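Local structure of putative mandelate racemase (Salmonella typhimurium, 2O56) at residues V116-Y119 with K120-G124. The protein belongs to the enolase superfamily, binds magnesium through carboxylate side chains and probably acts as a hydro-lyase on a substrate not yet identified. Numbering follows the deposited sequence.
Sequences VPLY and KMLGG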
loop_
_atom_site.group_PDB
_atom_site.type_symbol
_atom_site.label_atom_id
_atom_site.label_comp_id
_atom_site.label_asym_id
_atom_site.label_seq_id
_atom_site.Cartn_x
_atom_site.Cartn_y
_atom_site.Cartn_z
ATOM N N VAL A 116 32.090 -24.519 -28.863
ATOM C CA VAL A 116 32.321 -23.748 -27.635
ATOM C C VAL A 116 31.532 -24.272 -26.434
ATOM O O VAL A 116 30.375 -24.659 -26.548
ATOM C CB VAL A 116 32.059 -22.235 -27.827
ATOM C CG1 VAL A 116 33.138 -21.599 -28.718
ATOM C CG2 VAL A 116 30.681 -22.013 -28.393
ATOM N N PRO A 117 32.185 -24.315 -25.250
ATOM C CA PRO A 117 31.418 -24.747 -24.082
ATOM C C PRO A 117 30.321 -23.749 -23.673
ATOM O O PRO A 117 30.458 -22.536 -23.874
ATOM C CB PRO A 117 32.484 -24.846 -22.984
ATOM C CG PRO A 117 33.539 -23.875 -23.422
ATOM C CD PRO A 117 33.578 -23.980 -24.900
ATOM N N LEU A 118 29.254 -24.288 -23.093
ATOM C CA LEU A 118 28.083 -23.519 -22.696
ATOM C C LEU A 118 28.387 -22.258 -21.889
ATOM O O LEU A 118 27.826 -21.212 -22.193
ATOM C CB LEU A 118 27.075 -24.421 -21.960
ATOM C CG LEU A 118 25.792 -23.811 -21.384
ATOM C CD1 LEU A 118 24.983 -23.135 -22.465
ATOM C CD2 LEU A 118 24.967 -24.895 -20.701
ATOM N N TYR A 119 29.277 -22.345 -20.894
ATOM C CA TYR A 119 29.568 -21.187 -20.045
ATOM C C TYR A 119 29.993 -19.952 -20.833
ATOM O O TYR A 119 29.623 -18.836 -20.484
ATOM C CB TYR A 119 30.555 -21.529 -18.901
ATOM C CG TYR A 119 32.007 -21.692 -19.326
ATOM C CD1 TYR A 119 32.864 -20.589 -19.396
ATOM C CD2 TYR A 119 32.520 -22.940 -19.671
ATOM C CE1 TYR A 119 34.200 -20.721 -19.798
ATOM C CE2 TYR A 119 33.875 -23.085 -20.068
ATOM C CZ TYR A 119 34.695 -21.973 -20.134
ATOM O OH TYR A 119 36.015 -22.093 -20.537
ATOM N N LYS A 120 30.741 -20.156 -21.918
ATOM C CA LYS A 120 31.204 -19.052 -22.751
ATOM C C LYS A 120 30.048 -18.408 -23.531
ATOM O O LYS A 120 30.039 -17.204 -23.745
ATOM C CB LYS A 120 32.280 -19.534 -23.736
ATOM C CG LYS A 120 33.634 -19.722 -23.154
ATOM C CD LYS A 120 34.647 -20.054 -24.233
ATOM C CE LYS A 120 36.046 -19.901 -23.688
ATOM N NZ LYS A 120 37.091 -20.219 -24.701
ATOM N N MET A 121 29.074 -19.214 -23.938
ATOM C CA MET A 121 27.865 -18.700 -24.562
ATOM C C MET A 121 26.936 -18.011 -23.566
ATOM O O MET A 121 26.091 -17.228 -23.966
ATOM C CB MET A 121 27.108 -19.825 -25.259
ATOM C CG MET A 121 27.953 -20.599 -26.275
ATOM S SD MET A 121 26.915 -21.701 -27.227
ATOM C CE MET A 121 26.595 -22.957 -26.031
ATOM N N LEU A 122 27.102 -18.297 -22.274
ATOM C CA LEU A 122 26.333 -17.619 -21.237
ATOM C C LEU A 122 27.064 -16.387 -20.669
ATOM O O LEU A 122 26.628 -15.796 -19.688
ATOM C CB LEU A 122 25.986 -18.612 -20.108
ATOM C CG LEU A 122 25.004 -19.729 -20.484
ATOM C CD1 LEU A 122 24.798 -20.655 -19.334
ATOM C CD2 LEU A 122 23.641 -19.143 -20.958
ATOM N N GLY A 123 28.192 -16.020 -21.269
ATOM C CA GLY A 123 28.912 -14.822 -20.850
ATOM C C GLY A 123 30.246 -15.024 -20.143
ATOM O O GLY A 123 30.823 -14.073 -19.600
ATOM N N GLY A 124 30.739 -16.257 -20.149
ATOM C CA GLY A 124 32.147 -16.511 -19.893
ATOM C C GLY A 124 32.423 -17.024 -18.502
ATOM O O GLY A 124 31.529 -17.495 -17.810
#
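The side chains of Tyr119 and Lys120 leave the helix in company, with Lys120 CG near CE1 and Lys120 CE near OH of the Tyr119 ring. Lys120 CG sits 4.0 Å from the centroid of the Tyr119 ring, 30° off its normal, an off-centre CH-pi contact. Tyr119 has CG between its own N and carbonyl carbon (chi1 75°), which brings the ring back beside the start of the next residue, near Lys120 N, with Gly124 C at its edge. The phenol suits a buried place because its OH is hydrogen-bonded to Glu377. Lysine gives a long apolar stem: extended beyond CG, it also passes Pro117, whose CG is 4.1 Å from Lys120 CD.

On another side of the turn the side-chain contacts are apolar. Met121, bent at chi3 (-74°), brings CE to 3.9 Å from Leu118 CD1, the two side chains crossing at about a right angle, while its CG meets Val116 CG2 at 3.7 Å. Leu122 CD1 rests 3.9 Å from Leu118 CG, and both leucines continue onto Ile303 of helix 302-314. Trp114 of the second subunit packs on Val116, Lys120 and Met121.

Pro117 holds the N-cap position; its nitrogen has no N-H to satisfy, and its carbonyl O takes a hydrogen bond from Lys120 N. At the other end, Gly124 N reaches Tyr119 O at 2.8 Å, and a weak bond joins Gly123 N to Lys120 O. Gly123 has positive phi, and the backbone angles of both glycines leave no room for a CB. This is a Schellman motif closing the short helix 118-121, which follows the long helix 93-114 and packs against barrel-domain helices 302-314 and 328-340 of this enolase-superfamily fold.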